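Local coordinates for protein putative carboxylesterase (Lactobacillus plantarum WCFS1, PDB 3BJR) that is a putative carboxylesterase of the alpha/beta-hydrolase kind that probably hydrolyses carboxylic ester bonds, at residues A[86-91]-A[99-104]; A[141-146]-A[203-208]; A[223-228]-A[240-245]. One frame throughout, in Å; residues are numbered along the deposited sequence.

Interaction 1: residues A[86-91]-A[99-104]; sequences LEYTLL and LAPVLD
T89 and D104 carry the polar half of this contact, their side chains crossing at about a right angle so that two donors of the threonine converge on one carboxylate oxygen. T89 OG1 lies 2.6 Å from D104 OD2 and donates to its syn lone pair, on the side of the other oxygen. T89 N reaches the same D104 OD2 at 2.9 Å, nearly along the C-O axis and with an N-H...O angle of 158°. The convergence follows from the threonine torsion: at chi1 -53° its hydroxyl stands beside its own backbone N. D104 OD1 has its own partners, a salt bridge with R107 and a hydrogen bond with T30, which together fix the rotation of the carboxylate. Replacing D104 by an alanine would probably leave T89 N and OG1 without their shared acceptor and R107 without its charge partner.

Carbon packing surrounds this pair, partly against backbone carbonyls. A100 CB sits 3.9 Å from T89 CB, while P101 CG lies 3.6 Å from T89 O. P101 CB approaches the Y88 ring obliquely, 4.0 Å from CD1. Y88 CG lies between its backbone N and carbonyl carbon (chi1 50°), and the ring leads away from helix 100-114, its OH bonded to P57 O. At the other end, L86 CD2 lies 4.0 Å from the carbonyl carbon C of D104.

The chain leaving inner strand 82-87 is thus fastened to the first turns of helix 100-114, while helix 133-153 packs on Y88 and P101, I137 touching both and V133 touching Y88.

Interaction 2: residues A[141-146]-A[203-208]; sequences YNDYWA and SDNQPT
The amide of N142 lies against the backbone of Q206 and bonds it twice, and this is the tight part of the contact. Q206 N gives a nearly straight bond to N142 OD1 (2.9 Å, 169°), and N142 ND2 returns one to Q206 O at 3.0 Å, with the acceptor in the plane of the asparagine amide. Two bonds through opposite ends of one amide fix its flip. N142 CG stands anti to the backbone N (chi1 -158°), which carries the amide across to the loop. T208 OG1 also donates to Q206 O, giving that carbonyl two donors. Beside it, N205 ND2 meets D143 OD1 at 2.6 Å from the anti side of the carboxylate, and N205 CA lies 3.4 Å from N142 O in a CH...O contact. The buried W145 belongs to this tight part too: its NE1 donates to D204 O at 2.8 Å, in the plane of the indole but 46° above the carbonyl plane, while Q206 NE2 reaches that oxygen from the opposite face.

In this alpha/beta-hydrolase-like fold, helix 133-153 follows the probable nucleophile elbow (GxSxG pattern), and the loop 203-207 leads directly into strand 208-213 of the central sheet; the buried amides therefore join that helix to the start of a core strand. Y227 of helix 222-233 touches N142, D143 and N205.

Toward the surface the contact thins. There D204 and A146, both partly exposed, meet merely through van der Waals contact, A146 CB being 3.7 Å from D204 OD2.

Interaction 3: residues A[223-228]-A[240-245]; sequences NTLAYA and LHVFKH
L240 spreads its two methyl groups against three residues of helix 223-228, and all the contacts are between carbon atoms. Its CD2 lies 3.7 Å from A228 CB and, in a second contact, L240 CD2 is 3.9 Å from L225 CD2. The other branch, L240 CD1, meets T224 CG2 at 3.9 Å, the two side chains crossing obliquely, whereas L225 crosses L240 at about a right angle. With CG anti to its backbone N (chi1 173°), L240 extends from the strand toward the helix. V242, two residues on, adds a wider contact, its CG2 being 4.3 Å from L225 CD2.

One layer out, I210 of the adjoining strand 208-213 touches both T224 and L240. On its far edge strand 238-243 meets the second subunit: L240, H241 and V242 pair there in an antiparallel ladder, and L225 also packs on L240 of the second subunit, so this apolar layer extends over the dimer interface.

Over these short segments the helix axis comes within 10.2 Å of the strand axis at closest approach, with the directions 164° apart. This nearly antiparallel course is that of the beta-alpha-beta crossover 208-213, 222-233, 238-243, in which the helix packs over the strand that follows it.

Overall arrangement
All three contacts are buried, yet their chemistry changes across the sheet. Interaction 1 secures the chain beyond inner strand 82-87 to a helix through a carboxylate; interaction 2 is mostly amide hydrogen bonding between helix 133-153 and the entry to strand 208-213; interaction 3, farthest from the chain centre, is purely apolar and lies on edge strand 238-243, which the second subunit continues. Interactions 1 and 2 touch where V102 of helix 100-114 meets Y141. Interactions 2 and 3 meet at Y227, whose hydroxyl packs by D143 and N205. Interactions 1 and 3, with centres about 24 Å apart, do not touch but reach the same sheet.

Interaction 1: residues A[86-91]-A[99-104]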
ATOM      1  N   LEU A  86      13.247  16.884  14.461  1.00 34.42           N
ATOM      2  CA  LEU A  86      12.602  18.079  14.990  1.00 31.69           C
ATOM      3  C   LEU A  86      11.892  17.825  16.300  1.00 31.61           C
ATOM      4  O   LEU A  86      10.974  17.036  16.341  1.00 32.05           O
ATOM      5  CB  LEU A  86      11.570  18.614  13.952  1.00 34.76           C
ATOM      6  CG  LEU A  86      10.786  19.885  14.319  1.00 34.45           C
ATOM      7  CD1 LEU A  86      11.704  21.101  14.502  1.00 23.59           C
ATOM      8  CD2 LEU A  86       9.715  20.098  13.291  1.00 31.37           C
ATOM      9  N   GLU A  87      12.322  18.503  17.362  1.00 31.97           N
ATOM     10  CA  GLU A  87      11.601  18.550  18.607  1.00 33.47           C
ATOM     11  C   GLU A  87      10.665  19.776  18.477  1.00 32.54           C
ATOM     12  O   GLU A  87      11.071  20.902  18.656  1.00 32.70           O
ATOM     13  CB  GLU A  87      12.537  18.689  19.801  1.00 33.43           C
ATOM     14  CG  GLU A  87      13.445  17.508  19.991  1.00 36.64           C
ATOM     15  CD  GLU A  87      14.335  17.668  21.205  1.00 37.64           C
ATOM     16  OE1 GLU A  87      13.779  17.624  22.311  1.00 39.32           O
ATOM     17  OE2 GLU A  87      15.565  17.824  21.059  1.00 35.83           O
ATOM     18  N   TYR A  88       9.435  19.521  18.070  1.00 33.29           N
ATOM     19  CA  TYR A  88       8.431  20.557  17.867  1.00 34.28           C
ATOM     20  C   TYR A  88       7.691  20.981  19.133  1.00 34.62           C
ATOM     21  O   TYR A  88       7.839  20.375  20.190  1.00 36.51           O
ATOM     22  CB  TYR A  88       7.433  20.111  16.795  1.00 32.54           C
ATOM     23  CG  TYR A  88       6.831  18.706  16.968  1.00 36.97           C
ATOM     24  CD1 TYR A  88       5.755  18.467  17.826  1.00 31.21           C
ATOM     25  CD2 TYR A  88       7.318  17.634  16.246  1.00 32.01           C
ATOM     26  CE1 TYR A  88       5.216  17.196  17.958  1.00 31.58           C
ATOM     27  CE2 TYR A  88       6.782  16.355  16.390  1.00 34.97           C
ATOM     28  CZ  TYR A  88       5.742  16.138  17.260  1.00 32.08           C
ATOM     29  OH  TYR A  88       5.203  14.891  17.390  1.00 30.74           O
ATOM     30  N   THR A  89       6.924  22.064  19.008  1.00 35.22           N
ATOM     31  CA  THR A  89       6.125  22.612  20.113  1.00 33.36           C
ATOM     32  C   THR A  89       5.150  21.582  20.648  1.00 32.45           C
ATOM     33  O   THR A  89       4.470  20.888  19.881  1.00 32.43           O
ATOM     34  CB  THR A  89       5.338  23.864  19.667  1.00 32.06           C
ATOM     35  OG1 THR A  89       6.264  24.769  19.089  1.00 27.08           O
ATOM     36  CG2 THR A  89       4.617  24.546  20.841  1.00 23.64           C
ATOM     37  N   LEU A  90       5.096  21.495  21.978  1.00 32.36           N
ATOM     38  CA  LEU A  90       4.247  20.541  22.661  1.00 33.59           C
ATOM     39  C   LEU A  90       3.115  21.266  23.380  1.00 35.36           C
ATOM     40  O   LEU A  90       3.103  22.486  23.467  1.00 33.30           O
ATOM     41  CB  LEU A  90       5.100  19.713  23.660  1.00 35.82           C
ATOM     42  CG  LEU A  90       6.333  18.974  23.109  1.00 29.97           C
ATOM     43  CD1 LEU A  90       7.205  18.422  24.243  1.00 33.40           C
ATOM     44  CD2 LEU A  90       5.925  17.933  22.177  1.00 25.24           C
ATOM     45  N   LEU A  91       2.155  20.502  23.887  1.00 38.90           N
ATOM     46  CA  LEU A  91       1.014  21.059  24.643  1.00 39.75           C
ATOM     47  C   LEU A  91       1.464  21.805  25.870  1.00 40.73           C
ATOM     48  O   LEU A  91       0.847  22.795  26.255  1.00 44.10           O
ATOM     49  CB  LEU A  91       0.034  19.957  25.024  1.00 40.04           C
ATOM     50  CG  LEU A  91      -0.791  19.456  23.837  1.00 47.43           C
ATOM     51  CD1 LEU A  91      -1.240  17.976  23.979  1.00 47.49           C
ATOM     52  CD2 LEU A  91      -1.965  20.418  23.627  1.00 51.31           C
ATOM     53  N   LEU A  99      -1.427  25.291  15.109  1.00 50.49           N
ATOM     54  CA  LEU A  99      -0.605  24.686  14.054  1.00 48.53           C
ATOM     55  C   LEU A  99       0.894  24.946  14.299  1.00 41.02           C
ATOM     56  O   LEU A  99       1.683  24.834  13.374  1.00 35.45           O
ATOM     57  CB  LEU A  99      -1.024  25.186  12.656  1.00 48.56           C
ATOM     58  CG  LEU A  99      -1.948  24.196  11.934  1.00 59.25           C
ATOM     59  CD1 LEU A  99      -3.241  23.937  12.718  1.00 61.23           C
ATOM     60  CD2 LEU A  99      -2.235  24.700  10.516  1.00 55.28           C
ATOM     61  N   ALA A 100       1.282  25.219  15.548  1.00 35.83           N
ATOM     62  CA  ALA A 100       2.667  25.511  15.877  1.00 33.51           C
ATOM     63  C   ALA A 100       3.665  24.477  15.364  1.00 33.61           C
ATOM     64  O   ALA A 100       4.726  24.856  14.912  1.00 34.71           O
ATOM     65  CB  ALA A 100       2.853  25.722  17.372  1.00 29.89           C
ATOM     66  N   PRO A 101       3.381  23.176  15.485  1.00 35.50           N
ATOM     67  CA  PRO A 101       4.313  22.170  14.951  1.00 32.28           C
ATOM     68  C   PRO A 101       4.509  22.148  13.452  1.00 33.70           C
ATOM     69  O   PRO A 101       5.588  21.753  12.989  1.00 32.23           O
ATOM     70  CB  PRO A 101       3.674  20.856  15.392  1.00 33.81           C
ATOM     71  CG  PRO A 101       2.914  21.238  16.618  1.00 36.33           C
ATOM     72  CD  PRO A 101       2.283  22.519  16.202  1.00 38.80           C
ATOM     73  N   VAL A 102       3.489  22.552  12.698  1.00 34.84           N
ATOM     74  CA  VAL A 102       3.560  22.607  11.247  1.00 35.44           C
ATOM     75  C   VAL A 102       4.447  23.802  10.845  1.00 36.71           C
ATOM     76  O   VAL A 102       5.250  23.717   9.908  1.00 35.60           O
ATOM     77  CB  VAL A 102       2.149  22.784  10.628  1.00 35.65           C
ATOM     78  CG1 VAL A 102       2.269  22.912   9.145  1.00 36.37           C
ATOM     79  CG2 VAL A 102       1.200  21.627  11.010  1.00 30.21           C
ATOM     80  N   LEU A 103       4.274  24.915  11.558  1.00 33.97           N
ATOM     81  CA  LEU A 103       5.075  26.099  11.379  1.00 34.22           C
ATOM     82  C   LEU A 103       6.528  25.782  11.756  1.00 36.19           C
ATOM     83  O   LEU A 103       7.431  26.116  11.004  1.00 35.52           O
ATOM     84  CB  LEU A 103       4.536  27.235  12.230  1.00 34.20           C
ATOM     85  CG  LEU A 103       3.158  27.764  11.871  1.00 30.81           C
ATOM     86  CD1 LEU A 103       2.819  28.902  12.813  1.00 31.19           C
ATOM     87  CD2 LEU A 103       3.072  28.217  10.409  1.00 35.06           C
ATOM     88  N   ASP A 104       6.732  25.107  12.890  1.00 36.26           N
ATOM     89  CA  ASP A 104       8.077  24.679  13.332  1.00 34.55           C
ATOM     90  C   ASP A 104       8.796  23.878  12.227  1.00 33.16           C
ATOM     91  O   ASP A 104       9.995  24.015  12.039  1.00 34.57           O
ATOM     92  CB  ASP A 104       7.987  23.801  14.605  1.00 31.99           C
ATOM     93  CG  ASP A 104       7.628  24.573  15.863  1.00 32.24           C
ATOM     94  OD1 ASP A 104       7.872  25.797  15.920  1.00 31.19           O
ATOM     95  OD2 ASP A 104       7.162  23.914  16.837  1.00 32.49           O
TER

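Interaction 2: residues A[141-146]-A[203-208]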
ATOM      1  N   TYR A 141       1.773  19.868   6.407  1.00 35.34           N
ATOM      2  CA  TYR A 141       2.842  20.664   5.835  1.00 33.13           C
ATOM      3  C   TYR A 141       2.794  20.568   4.279  1.00 33.62           C
ATOM      4  O   TYR A 141       2.937  21.573   3.569  1.00 33.35           O
ATOM      5  CB  TYR A 141       4.220  20.217   6.381  1.00 33.01           C
ATOM      6  CG  TYR A 141       5.275  21.188   5.995  1.00 31.21           C
ATOM      7  CD1 TYR A 141       5.413  22.399   6.690  1.00 36.18           C
ATOM      8  CD2 TYR A 141       6.115  20.945   4.914  1.00 33.12           C
ATOM      9  CE1 TYR A 141       6.382  23.335   6.314  1.00 33.67           C
ATOM     10  CE2 TYR A 141       7.057  21.881   4.530  1.00 37.71           C
ATOM     11  CZ  TYR A 141       7.178  23.073   5.224  1.00 35.01           C
ATOM     12  OH  TYR A 141       8.124  23.967   4.846  1.00 32.95           O
ATOM     13  N   ASN A 142       2.549  19.363   3.759  1.00 31.57           N
ATOM     14  CA  ASN A 142       2.514  19.156   2.330  1.00 32.31           C
ATOM     15  C   ASN A 142       1.375  19.930   1.690  1.00 34.39           C
ATOM     16  O   ASN A 142       1.456  20.300   0.526  1.00 33.80           O
ATOM     17  CB  ASN A 142       2.357  17.660   2.009  1.00 31.97           C
ATOM     18  CG  ASN A 142       2.826  17.321   0.611  1.00 31.18           C
ATOM     19  OD1 ASN A 142       3.532  18.114   0.006  1.00 33.21           O
ATOM     20  ND2 ASN A 142       2.480  16.143   0.114  1.00 26.49           N
ATOM     21  N   ASP A 143       0.321  20.158   2.469  1.00 34.41           N
ATOM     22  CA  ASP A 143      -0.856  20.897   2.028  1.00 34.94           C
ATOM     23  C   ASP A 143      -0.732  22.412   2.100  1.00 35.06           C
ATOM     24  O   ASP A 143      -1.333  23.118   1.292  1.00 33.09           O
ATOM     25  CB  ASP A 143      -2.052  20.592   2.927  1.00 36.98           C
ATOM     26  CG  ASP A 143      -2.683  19.187   2.727  1.00 44.52           C
ATOM     27  OD1 ASP A 143      -2.158  18.271   2.019  1.00 52.33           O
ATOM     28  OD2 ASP A 143      -3.755  19.028   3.371  1.00 42.43           O
ATOM     29  N   TYR A 144       0.006  22.909   3.084  1.00 33.94           N
ATOM     30  CA  TYR A 144       0.039  24.327   3.384  1.00 34.50           C
ATOM     31  C   TYR A 144       1.380  25.062   3.291  1.00 35.79           C
ATOM     32  O   TYR A 144       1.451  26.254   3.610  1.00 32.15           O
ATOM     33  CB  TYR A 144      -0.466  24.515   4.818  1.00 37.41           C
ATOM     34  CG  TYR A 144      -1.925  24.196   5.047  1.00 39.21           C
ATOM     35  CD1 TYR A 144      -2.916  24.864   4.348  1.00 48.46           C
ATOM     36  CD2 TYR A 144      -2.313  23.279   6.010  1.00 43.57           C
ATOM     37  CE1 TYR A 144      -4.262  24.591   4.567  1.00 51.82           C
ATOM     38  CE2 TYR A 144      -3.653  23.002   6.236  1.00 47.22           C
ATOM     39  CZ  TYR A 144      -4.618  23.650   5.516  1.00 47.12           C
ATOM     40  OH  TYR A 144      -5.950  23.387   5.742  1.00 53.90           O
ATOM     41  N   TRP A 145       2.440  24.374   2.889  1.00 34.89           N
ATOM     42  CA  TRP A 145       3.750  25.019   2.800  1.00 36.09           C
ATOM     43  C   TRP A 145       3.792  26.299   1.965  1.00 36.37           C
ATOM     44  O   TRP A 145       4.396  27.261   2.401  1.00 38.08           O
ATOM     45  CB  TRP A 145       4.816  24.053   2.275  1.00 33.11           C
ATOM     46  CG  TRP A 145       4.646  23.583   0.885  1.00 33.81           C
ATOM     47  CD1 TRP A 145       3.941  22.498   0.478  1.00 32.44           C
ATOM     48  CD2 TRP A 145       5.219  24.149  -0.304  1.00 33.95           C
ATOM     49  NE1 TRP A 145       4.003  22.372  -0.873  1.00 29.34           N
ATOM     50  CE2 TRP A 145       4.811  23.351  -1.379  1.00 29.73           C
ATOM     51  CE3 TRP A 145       6.045  25.240  -0.558  1.00 33.88           C
ATOM     52  CZ2 TRP A 145       5.200  23.607  -2.686  1.00 34.08           C
ATOM     53  CZ3 TRP A 145       6.414  25.493  -1.858  1.00 35.10           C
ATOM     54  CH2 TRP A 145       5.989  24.689  -2.903  1.00 32.03           C
ATOM     55  N   ALA A 146       3.143  26.295   0.788  1.00 37.31           N
ATOM     56  CA  ALA A 146       3.164  27.417  -0.163  1.00 35.12           C
ATOM     57  C   ALA A 146       2.173  28.493   0.165  1.00 36.09           C
ATOM     58  O   ALA A 146       2.283  29.589  -0.343  1.00 36.49           O
ATOM     59  CB  ALA A 146       2.898  26.929  -1.585  1.00 34.22           C
ATOM     60  N   SER A 203      -2.633  21.375  -5.711  1.00 44.25           N
ATOM     61  CA  SER A 203      -1.611  21.112  -6.735  1.00 44.71           C
ATOM     62  C   SER A 203      -0.196  21.352  -6.233  1.00 44.41           C
ATOM     63  O   SER A 203       0.761  20.909  -6.875  1.00 47.38           O
ATOM     64  CB  SER A 203      -1.881  21.937  -8.013  1.00 46.13           C
ATOM     65  OG  SER A 203      -1.785  23.337  -7.783  1.00 43.31           O
ATOM     66  N   ASP A 204      -0.065  22.063  -5.107  1.00 40.77           N
ATOM     67  CA  ASP A 204       1.249  22.291  -4.493  1.00 42.46           C
ATOM     68  C   ASP A 204       1.707  21.119  -3.608  1.00 38.90           C
ATOM     69  O   ASP A 204       2.864  21.122  -3.116  1.00 38.46           O
ATOM     70  CB  ASP A 204       1.277  23.604  -3.681  1.00 44.82           C
ATOM     71  CG  ASP A 204       1.061  24.841  -4.530  1.00 49.15           C
ATOM     72  OD1 ASP A 204       1.622  24.888  -5.654  1.00 43.20           O
ATOM     73  OD2 ASP A 204       0.337  25.743  -4.015  1.00 54.42           O
ATOM     74  N   ASN A 205       0.825  20.146  -3.365  1.00 37.93           N
ATOM     75  CA  ASN A 205       1.251  18.950  -2.633  1.00 37.01           C
ATOM     76  C   ASN A 205       2.287  18.273  -3.512  1.00 33.20           C
ATOM     77  O   ASN A 205       2.111  18.108  -4.729  1.00 33.39           O
ATOM     78  CB  ASN A 205       0.123  17.949  -2.319  1.00 36.31           C
ATOM     79  CG  ASN A 205      -0.759  18.387  -1.191  1.00 36.53           C
ATOM     80  OD1 ASN A 205      -1.375  19.419  -1.263  1.00 37.03           O
ATOM     81  ND2 ASN A 205      -0.844  17.584  -0.153  1.00 39.06           N
ATOM     82  N   GLN A 206       3.353  17.891  -2.857  1.00 31.06           N
ATOM     83  CA  GLN A 206       4.496  17.208  -3.439  1.00 33.70           C
ATOM     84  C   GLN A 206       4.400  15.700  -3.276  1.00 35.86           C
ATOM     85  O   GLN A 206       3.578  15.239  -2.487  1.00 38.94           O
ATOM     86  CB  GLN A 206       5.769  17.757  -2.753  1.00 31.41           C
ATOM     87  CG  GLN A 206       5.892  19.268  -2.979  1.00 28.26           C
ATOM     88  CD  GLN A 206       5.906  19.610  -4.449  1.00 36.62           C
ATOM     89  OE1 GLN A 206       6.702  19.065  -5.175  1.00 36.23           O
ATOM     90  NE2 GLN A 206       5.015  20.514  -4.898  1.00 35.32           N
ATOM     91  N   PRO A 207       5.215  14.929  -4.036  1.00 34.67           N
ATOM     92  CA  PRO A 207       5.197  13.466  -3.977  1.00 33.54           C
ATOM     93  C   PRO A 207       5.253  12.927  -2.558  1.00 36.12           C
ATOM     94  O   PRO A 207       6.060  13.403  -1.739  1.00 34.19           O
ATOM     95  CB  PRO A 207       6.419  13.063  -4.766  1.00 30.89           C
ATOM     96  CG  PRO A 207       6.539  14.166  -5.811  1.00 36.78           C
ATOM     97  CD  PRO A 207       6.162  15.408  -5.067  1.00 36.53           C
ATOM     98  N   THR A 208       4.423  11.907  -2.301  1.00 35.43           N
ATOM     99  CA  THR A 208       4.222  11.391  -0.964  1.00 35.49           C
ATOM    100  C   THR A 208       4.353   9.878  -0.868  1.00 34.81           C
ATOM    101  O   THR A 208       3.689   9.141  -1.587  1.00 31.92           O
ATOM    102  CB  THR A 208       2.820  11.826  -0.472  1.00 35.54           C
ATOM    103  OG1 THR A 208       2.708  13.257  -0.581  1.00 32.18           O
ATOM    104  CG2 THR A 208       2.533  11.384   1.010  1.00 32.91           C
TER

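Interaction 3: residues A[223-228]-A[240-245]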
ATOM      1  N   ASN A 223      -8.395   6.618   7.550  1.00 44.72           N
ATOM      2  CA  ASN A 223      -7.927   7.993   7.363  1.00 48.03           C
ATOM      3  C   ASN A 223      -6.813   8.096   6.338  1.00 47.19           C
ATOM      4  O   ASN A 223      -6.811   9.009   5.535  1.00 47.48           O
ATOM      5  CB  ASN A 223      -7.332   8.605   8.660  1.00 51.28           C
ATOM      6  CG  ASN A 223      -8.388   9.017   9.675  1.00 58.43           C
ATOM      7  OD1 ASN A 223      -9.575   9.093   9.362  1.00 63.69           O
ATOM      8  ND2 ASN A 223      -7.948   9.296  10.909  1.00 70.30           N
ATOM      9  N   THR A 224      -5.823   7.219   6.453  1.00 44.83           N
ATOM     10  CA  THR A 224      -4.681   7.192   5.545  1.00 44.54           C
ATOM     11  C   THR A 224      -5.120   6.828   4.109  1.00 44.88           C
ATOM     12  O   THR A 224      -4.636   7.411   3.135  1.00 46.98           O
ATOM     13  CB  THR A 224      -3.599   6.236   6.113  1.00 43.75           C
ATOM     14  OG1 THR A 224      -3.229   6.689   7.418  1.00 43.56           O
ATOM     15  CG2 THR A 224      -2.361   6.181   5.238  1.00 46.72           C
ATOM     16  N   LEU A 225      -6.036   5.874   3.994  1.00 42.60           N
ATOM     17  CA  LEU A 225      -6.582   5.487   2.717  1.00 43.79           C
ATOM     18  C   LEU A 225      -7.295   6.676   2.083  1.00 45.64           C
ATOM     19  O   LEU A 225      -7.250   6.842   0.881  1.00 46.69           O
ATOM     20  CB  LEU A 225      -7.538   4.300   2.850  1.00 42.82           C
ATOM     21  CG  LEU A 225      -6.927   2.920   3.142  1.00 40.38           C
ATOM     22  CD1 LEU A 225      -8.007   1.942   3.415  1.00 30.62           C
ATOM     23  CD2 LEU A 225      -6.110   2.459   1.981  1.00 35.33           C
ATOM     24  N   ALA A 226      -7.924   7.514   2.901  1.00 46.87           N
ATOM     25  CA  ALA A 226      -8.655   8.679   2.411  1.00 44.11           C
ATOM     26  C   ALA A 226      -7.707   9.728   1.898  1.00 41.24           C
ATOM     27  O   ALA A 226      -8.000  10.372   0.914  1.00 43.64           O
ATOM     28  CB  ALA A 226      -9.551   9.242   3.493  1.00 44.70           C
ATOM     29  N   TYR A 227      -6.578   9.903   2.566  1.00 37.69           N
ATOM     30  CA  TYR A 227      -5.580  10.829   2.142  1.00 39.33           C
ATOM     31  C   TYR A 227      -4.989  10.367   0.802  1.00 41.82           C
ATOM     32  O   TYR A 227      -4.777  11.178  -0.081  1.00 43.62           O
ATOM     33  CB  TYR A 227      -4.469  10.927   3.213  1.00 37.37           C
ATOM     34  CG  TYR A 227      -3.444  11.998   2.991  1.00 38.96           C
ATOM     35  CD1 TYR A 227      -3.778  13.320   3.084  1.00 41.85           C
ATOM     36  CD2 TYR A 227      -2.108  11.693   2.758  1.00 45.28           C
ATOM     37  CE1 TYR A 227      -2.818  14.325   2.878  1.00 40.93           C
ATOM     38  CE2 TYR A 227      -1.155  12.690   2.553  1.00 44.36           C
ATOM     39  CZ  TYR A 227      -1.513  14.009   2.629  1.00 43.40           C
ATOM     40  OH  TYR A 227      -0.578  15.028   2.427  1.00 45.53           O
ATOM     41  N   ALA A 228      -4.702   9.071   0.668  1.00 42.15           N
ATOM     42  CA  ALA A 228      -4.128   8.507  -0.563  1.00 37.98           C
ATOM     43  C   ALA A 228      -5.087   8.726  -1.718  1.00 38.50           C
ATOM     44  O   ALA A 228      -4.680   9.058  -2.809  1.00 40.81           O
ATOM     45  CB  ALA A 228      -3.834   7.037  -0.371  1.00 36.30           C
ATOM     46  N   LEU A 240       1.743   3.994  -1.527  1.00 32.13           N
ATOM     47  CA  LEU A 240       1.070   3.628  -0.293  1.00 28.73           C
ATOM     48  C   LEU A 240       1.292   2.149   0.044  1.00 29.00           C
ATOM     49  O   LEU A 240       1.063   1.295  -0.778  1.00 31.57           O
ATOM     50  CB  LEU A 240      -0.436   3.900  -0.404  1.00 28.73           C
ATOM     51  CG  LEU A 240      -1.403   3.460   0.699  1.00 30.93           C
ATOM     52  CD1 LEU A 240      -1.219   4.300   1.980  1.00 28.29           C
ATOM     53  CD2 LEU A 240      -2.826   3.557   0.214  1.00 27.19           C
ATOM     54  N   HIS A 241       1.672   1.876   1.283  1.00 32.53           N
ATOM     55  CA  HIS A 241       1.873   0.528   1.816  1.00 30.33           C
ATOM     56  C   HIS A 241       1.157   0.376   3.136  1.00 31.38           C
ATOM     57  O   HIS A 241       1.542   0.996   4.120  1.00 31.65           O
ATOM     58  CB  HIS A 241       3.362   0.309   1.984  1.00 31.13           C
ATOM     59  CG  HIS A 241       4.105   0.376   0.683  1.00 28.68           C
ATOM     60  ND1 HIS A 241       4.137  -0.681  -0.198  1.00 34.28           N
ATOM     61  CD2 HIS A 241       4.805   1.375   0.096  1.00 32.29           C
ATOM     62  CE1 HIS A 241       4.812  -0.333  -1.277  1.00 29.64           C
ATOM     63  NE2 HIS A 241       5.240   0.903  -1.119  1.00 28.37           N
ATOM     64  N   VAL A 242       0.058  -0.379   3.142  1.00 34.02           N
ATOM     65  CA  VAL A 242      -0.709  -0.684   4.364  1.00 31.09           C
ATOM     66  C   VAL A 242      -0.363  -2.143   4.716  1.00 32.35           C
ATOM     67  O   VAL A 242      -0.831  -3.079   4.077  1.00 26.08           O
ATOM     68  CB  VAL A 242      -2.236  -0.452   4.206  1.00 30.16           C
ATOM     69  CG1 VAL A 242      -2.923  -0.486   5.563  1.00 27.81           C
ATOM     70  CG2 VAL A 242      -2.511   0.882   3.602  1.00 28.93           C
ATOM     71  N   PHE A 243       0.500  -2.308   5.707  1.00 29.58           N
ATOM     72  CA  PHE A 243       0.980  -3.613   6.123  1.00 31.64           C
ATOM     73  C   PHE A 243       0.193  -4.165   7.303  1.00 31.61           C
ATOM     74  O   PHE A 243      -0.316  -3.410   8.124  1.00 30.41           O
ATOM     75  CB  PHE A 243       2.412  -3.501   6.681  1.00 33.17           C
ATOM     76  CG  PHE A 243       3.496  -3.155   5.692  1.00 30.76           C
ATOM     77  CD1 PHE A 243       4.211  -4.168   5.063  1.00 37.51           C
ATOM     78  CD2 PHE A 243       3.896  -1.855   5.503  1.00 33.56           C
ATOM     79  CE1 PHE A 243       5.242  -3.894   4.202  1.00 34.78           C
ATOM     80  CE2 PHE A 243       4.946  -1.569   4.671  1.00 35.05           C
ATOM     81  CZ  PHE A 243       5.606  -2.612   3.983  1.00 31.34           C
ATOM     82  N   LYS A 244       0.124  -5.482   7.420  1.00 32.04           N
ATOM     83  CA  LYS A 244      -0.382  -6.086   8.638  1.00 33.80           C
ATOM     84  C   LYS A 244       0.790  -6.040   9.682  1.00 34.27           C
ATOM     85  O   LYS A 244       1.543  -7.004   9.855  1.00 34.94           O
ATOM     86  CB  LYS A 244      -0.830  -7.485   8.368  1.00 33.12           C
ATOM     87  CG  LYS A 244      -1.470  -8.178   9.542  1.00 38.83           C
ATOM     88  CD  LYS A 244      -1.683  -9.632   9.230  1.00 38.20           C
ATOM     89  CE  LYS A 244      -1.497 -10.506  10.433  1.00 45.20           C
ATOM     90  NZ  LYS A 244      -1.447 -11.940  10.019  1.00 62.75           N
ATOM     91  N   HIS A 245       0.893  -4.918  10.380  1.00 34.48           N
ATOM     92  CA  HIS A 245       1.980  -4.616  11.328  1.00 34.13           C
ATOM     93  C   HIS A 245       1.592  -4.481  12.805  1.00 36.43           C
ATOM     94  O   HIS A 245       2.451  -4.151  13.655  1.00 35.08           O
ATOM     95  CB  HIS A 245       2.666  -3.318  10.883  1.00 35.20           C
ATOM     96  CG  HIS A 245       3.754  -3.507   9.870  1.00 35.54           C
ATOM     97  ND1 HIS A 245       4.534  -2.454   9.431  1.00 38.91           N
ATOM     98  CD2 HIS A 245       4.246  -4.617   9.269  1.00 32.30           C
ATOM     99  CE1 HIS A 245       5.415  -2.904   8.559  1.00 39.35           C
ATOM    100  NE2 HIS A 245       5.271  -4.210   8.450  1.00 33.24           N
TER